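Local atomic coordinates of vacuolar protein sorting-associated protein VTA1 (Saccharomyces cerevisiae, PDB entry 2RKK), a protein that probably works in the multivesicular body sorting pathway at endosomes, its N-terminal domain carrying MIT motifs. Residues A[23-35]-A[126-138]. Residues are numbered along the deposited sequence; the frame is centred on the assembly and turned at random.
Sequences IIGYYLQLYAVEL and IDLFSCILHLWKE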
# COMPACT_ATOMS: atom_id res chain seq x y z
N ILE A 23 -0.85 4.59 -4.52
CA ILE A 23 -0.72 3.70 -5.64
C ILE A 23 -2.05 3.00 -5.95
O ILE A 23 -2.44 2.87 -7.11
CB ILE A 23 0.37 2.64 -5.41
CG1 ILE A 23 1.76 3.31 -5.47
CG2 ILE A 23 0.28 1.55 -6.47
CD1 ILE A 23 2.93 2.34 -5.31
N ILE A 24 -2.75 2.57 -4.90
CA ILE A 24 -4.04 1.91 -5.09
C ILE A 24 -4.99 2.90 -5.79
O ILE A 24 -5.48 2.63 -6.89
CB ILE A 24 -4.69 1.48 -3.73
CG1 ILE A 24 -3.68 0.75 -2.84
CG2 ILE A 24 -5.83 0.52 -4.00
CD1 ILE A 24 -3.26 -0.60 -3.34
N GLY A 25 -5.22 4.06 -5.16
CA GLY A 25 -6.12 5.05 -5.73
C GLY A 25 -5.70 5.48 -7.12
O GLY A 25 -6.52 5.93 -7.92
N TYR A 26 -4.40 5.35 -7.40
CA TYR A 26 -3.87 5.71 -8.71
C TYR A 26 -4.56 4.84 -9.76
O TYR A 26 -5.25 5.34 -10.65
CB TYR A 26 -2.36 5.47 -8.75
CG TYR A 26 -1.74 5.54 -10.13
CD1 TYR A 26 -1.69 6.76 -10.84
CD2 TYR A 26 -1.15 4.40 -10.70
CE1 TYR A 26 -1.05 6.85 -12.08
CE2 TYR A 26 -0.51 4.47 -11.93
CZ TYR A 26 -0.45 5.70 -12.62
OH TYR A 26 0.21 5.79 -13.83
N TYR A 27 -4.38 3.53 -9.60
CA TYR A 27 -4.95 2.55 -10.50
C TYR A 27 -6.47 2.52 -10.53
O TYR A 27 -7.07 2.21 -11.56
CB TYR A 27 -4.37 1.19 -10.16
CG TYR A 27 -2.93 1.11 -10.61
CD1 TYR A 27 -1.88 0.95 -9.70
CD2 TYR A 27 -2.62 1.20 -11.96
CE1 TYR A 27 -0.55 0.88 -10.14
CE2 TYR A 27 -1.31 1.13 -12.40
CZ TYR A 27 -0.29 0.97 -11.50
OH TYR A 27 1.00 0.88 -11.97
N LEU A 28 -7.08 2.85 -9.40
CA LEU A 28 -8.53 2.91 -9.34
C LEU A 28 -8.97 3.99 -10.30
O LEU A 28 -9.98 3.85 -10.99
CB LEU A 28 -8.99 3.28 -7.93
CG LEU A 28 -9.17 2.08 -7.02
CD1 LEU A 28 -9.66 2.54 -5.64
CD2 LEU A 28 -10.15 1.12 -7.66
N GLN A 29 -8.20 5.06 -10.38
CA GLN A 29 -8.55 6.17 -11.25
C GLN A 29 -8.39 5.83 -12.70
O GLN A 29 -9.26 6.08 -13.53
CB GLN A 29 -7.69 7.38 -10.93
CG GLN A 29 -8.05 8.02 -9.63
CD GLN A 29 -7.00 8.97 -9.16
OE1 GLN A 29 -6.89 10.08 -9.65
NE2 GLN A 29 -6.18 8.51 -8.21
N LEU A 30 -7.22 5.26 -12.98
CA LEU A 30 -6.85 4.84 -14.32
C LEU A 30 -7.94 3.92 -14.84
O LEU A 30 -8.31 3.96 -16.01
CB LEU A 30 -5.51 4.11 -14.24
CG LEU A 30 -4.68 4.06 -15.50
CD1 LEU A 30 -4.58 5.43 -16.14
CD2 LEU A 30 -3.30 3.54 -15.12
N TYR A 31 -8.44 3.09 -13.93
CA TYR A 31 -9.51 2.15 -14.22
C TYR A 31 -10.77 2.97 -14.56
O TYR A 31 -11.30 2.84 -15.67
CB TYR A 31 -9.71 1.21 -12.99
CG TYR A 31 -10.97 0.35 -13.00
CD1 TYR A 31 -11.43 -0.26 -14.18
CD2 TYR A 31 -11.72 0.17 -11.83
CE1 TYR A 31 -12.61 -1.02 -14.20
CE2 TYR A 31 -12.89 -0.59 -11.83
CZ TYR A 31 -13.33 -1.18 -13.03
OH TYR A 31 -14.50 -1.90 -13.08
N ALA A 32 -11.21 3.84 -13.65
CA ALA A 32 -12.39 4.69 -13.88
C ALA A 32 -12.29 5.43 -15.21
O ALA A 32 -13.28 5.64 -15.90
CB ALA A 32 -12.55 5.70 -12.75
N VAL A 33 -11.08 5.83 -15.57
CA VAL A 33 -10.88 6.53 -16.81
C VAL A 33 -11.28 5.64 -17.99
O VAL A 33 -12.09 6.04 -18.81
CB VAL A 33 -9.40 6.97 -16.97
CG1 VAL A 33 -9.25 7.86 -18.17
CG2 VAL A 33 -8.95 7.70 -15.73
N GLU A 34 -10.72 4.43 -18.07
CA GLU A 34 -11.02 3.49 -19.15
C GLU A 34 -12.50 3.16 -19.17
O GLU A 34 -13.10 2.90 -20.21
CB GLU A 34 -10.20 2.20 -18.98
CG GLU A 34 -8.73 2.49 -18.75
CD GLU A 34 -7.80 1.41 -19.27
OE1 GLU A 34 -8.14 0.21 -19.12
OE2 GLU A 34 -6.71 1.77 -19.82
N LEU A 35 -13.08 3.19 -17.99
CA LEU A 35 -14.49 2.91 -17.84
C LEU A 35 -15.34 3.98 -18.54
O LEU A 35 -16.34 3.65 -19.18
CB LEU A 35 -14.82 2.86 -16.36
CG LEU A 35 -15.77 1.78 -15.90
CD1 LEU A 35 -15.31 0.41 -16.33
CD2 LEU A 35 -15.87 1.89 -14.41
N ILE A 126 -15.36 -5.38 -4.93
CA ILE A 126 -15.88 -5.56 -6.27
C ILE A 126 -15.14 -4.58 -7.23
O ILE A 126 -14.73 -4.98 -8.31
CB ILE A 126 -17.43 -5.34 -6.29
CG1 ILE A 126 -18.10 -6.49 -5.53
CG2 ILE A 126 -17.98 -5.29 -7.72
CD1 ILE A 126 -19.61 -6.37 -5.37
N ASP A 127 -14.95 -3.33 -6.82
CA ASP A 127 -14.25 -2.37 -7.68
C ASP A 127 -12.76 -2.67 -7.81
O ASP A 127 -12.17 -2.47 -8.87
CB ASP A 127 -14.44 -0.93 -7.17
CG ASP A 127 -15.90 -0.44 -7.29
OD1 ASP A 127 -16.56 -0.73 -8.30
OD2 ASP A 127 -16.36 0.26 -6.36
N LEU A 128 -12.12 -3.11 -6.73
CA LEU A 128 -10.70 -3.44 -6.78
C LEU A 128 -10.54 -4.61 -7.74
O LEU A 128 -9.73 -4.57 -8.67
CB LEU A 128 -10.17 -3.84 -5.40
CG LEU A 128 -10.13 -2.70 -4.38
CD1 LEU A 128 -9.84 -3.26 -3.00
CD2 LEU A 128 -9.07 -1.68 -4.79
N PHE A 129 -11.30 -5.68 -7.50
CA PHE A 129 -11.25 -6.84 -8.38
C PHE A 129 -11.49 -6.43 -9.83
O PHE A 129 -10.73 -6.80 -10.73
CB PHE A 129 -12.27 -7.90 -7.94
CG PHE A 129 -11.82 -8.71 -6.74
CD1 PHE A 129 -12.67 -8.91 -5.66
CD2 PHE A 129 -10.53 -9.25 -6.70
CE1 PHE A 129 -12.23 -9.65 -4.54
CE2 PHE A 129 -10.09 -9.99 -5.59
CZ PHE A 129 -10.95 -10.19 -4.51
N SER A 130 -12.55 -5.65 -10.06
CA SER A 130 -12.89 -5.19 -11.41
C SER A 130 -11.76 -4.41 -12.05
O SER A 130 -11.50 -4.52 -13.26
CB SER A 130 -14.12 -4.30 -11.37
OG SER A 130 -15.22 -5.02 -10.85
N CYS A 131 -11.10 -3.60 -11.23
CA CYS A 131 -10.00 -2.78 -11.67
C CYS A 131 -8.89 -3.70 -12.16
O CYS A 131 -8.44 -3.58 -13.29
CB CYS A 131 -9.52 -1.91 -10.50
SG CYS A 131 -7.94 -1.10 -10.72
N ILE A 132 -8.48 -4.64 -11.31
CA ILE A 132 -7.44 -5.60 -11.66
C ILE A 132 -7.73 -6.33 -12.98
O ILE A 132 -6.86 -6.46 -13.84
CB ILE A 132 -7.24 -6.62 -10.52
CG1 ILE A 132 -6.68 -5.89 -9.29
CG2 ILE A 132 -6.31 -7.74 -10.98
CD1 ILE A 132 -6.99 -6.56 -7.97
N LEU A 133 -8.96 -6.81 -13.15
CA LEU A 133 -9.33 -7.52 -14.37
C LEU A 133 -9.30 -6.64 -15.62
O LEU A 133 -8.83 -7.05 -16.68
CB LEU A 133 -10.72 -8.14 -14.25
CG LEU A 133 -10.95 -9.24 -13.23
CD1 LEU A 133 -12.43 -9.41 -12.99
CD2 LEU A 133 -10.32 -10.54 -13.69
N HIS A 134 -9.81 -5.42 -15.49
CA HIS A 134 -9.86 -4.51 -16.62
C HIS A 134 -8.49 -4.00 -17.05
O HIS A 134 -8.13 -4.08 -18.22
CB HIS A 134 -10.79 -3.34 -16.30
CG HIS A 134 -11.04 -2.43 -17.47
ND1 HIS A 134 -12.31 -2.14 -17.92
CD2 HIS A 134 -10.20 -1.70 -18.24
CE1 HIS A 134 -12.24 -1.28 -18.92
NE2 HIS A 134 -10.97 -0.99 -19.13
N LEU A 135 -7.71 -3.48 -16.11
CA LEU A 135 -6.41 -2.94 -16.48
C LEU A 135 -5.43 -3.98 -17.00
O LEU A 135 -4.66 -3.71 -17.92
CB LEU A 135 -5.78 -2.19 -15.30
CG LEU A 135 -6.50 -0.90 -14.88
CD1 LEU A 135 -5.72 -0.22 -13.78
CD2 LEU A 135 -6.65 0.02 -16.07
N TRP A 136 -5.48 -5.18 -16.43
CA TRP A 136 -4.54 -6.22 -16.81
C TRP A 136 -5.15 -7.51 -17.31
O TRP A 136 -5.02 -8.54 -16.66
CB TRP A 136 -3.64 -6.50 -15.61
CG TRP A 136 -2.97 -5.26 -15.10
CD1 TRP A 136 -2.04 -4.53 -15.76
CD2 TRP A 136 -3.20 -4.60 -13.85
NE1 TRP A 136 -1.67 -3.44 -15.00
CE2 TRP A 136 -2.37 -3.46 -13.82
CE3 TRP A 136 -4.03 -4.85 -12.75
CZ2 TRP A 136 -2.33 -2.57 -12.74
CZ3 TRP A 136 -4.00 -3.97 -11.67
CH2 TRP A 136 -3.15 -2.85 -11.67
N LYS A 137 -5.81 -7.48 -18.46
CA LYS A 137 -6.42 -8.69 -18.99
C LYS A 137 -5.38 -9.70 -19.50
O LYS A 137 -5.31 -10.82 -19.00
CB LYS A 137 -7.39 -8.34 -20.12
CG LYS A 137 -8.72 -7.80 -19.64
CD LYS A 137 -9.63 -7.46 -20.81
CE LYS A 137 -9.23 -6.13 -21.45
NZ LYS A 137 -9.48 -4.98 -20.52
N GLU A 138 -4.59 -9.29 -20.49
CA GLU A 138 -3.55 -10.15 -21.08
C GLU A 138 -2.37 -10.36 -20.15
O GLU A 138 -1.24 -10.53 -20.60
CB GLU A 138 -3.00 -9.55 -22.38
CG GLU A 138 -3.96 -9.56 -23.56
CD GLU A 138 -5.30 -8.96 -23.21
OE1 GLU A 138 -5.33 -7.80 -22.73
OE2 GLU A 138 -6.33 -9.66 -23.41
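The phenol ring of Y31 lies flat on the backbone of the other helix: CA of C131 stands over the ring centre, 3.5 Å from the centroid and 14° off the normal, a CH-pi contact. With its CG anti to the backbone N (chi1 168°), Y31 reaches across as a knob among S130, C131, H134 and L135, and its OH ends beside CB of S130. The sulfur of C131 meets the same ring obliquely, 4.8 Å from SG to the centroid. L135 returns the knob, seated among Y27, L30, Y31 and E34, with its CD1 3.9 Å from CD2 of Y27. Just past the helix end, W136 turns its six-membered ring edge-on to the face of Y27 in a T-shaped pair, centroids 5.3 Å apart. Both rings are also held by hydrogen bonds to the short helix 82-85 and the start of helix 87-110: OH of Y27 to O of L83, NE1 of W136 to OE1 of Q87. Farther along helix 23-35, OE1 of E34 comes to the edge of the H134 ring, 3.1 Å from NE2. An alanine replacing Y31 would probably open a gap over C131 and leave H134 less firmly placed. Helix segments 23-35 and 126-135 cross at 68°, and with no clear hydrogen bond between them the crossing rests mainly on ring-over-backbone, aromatic and aliphatic packing within this helical domain.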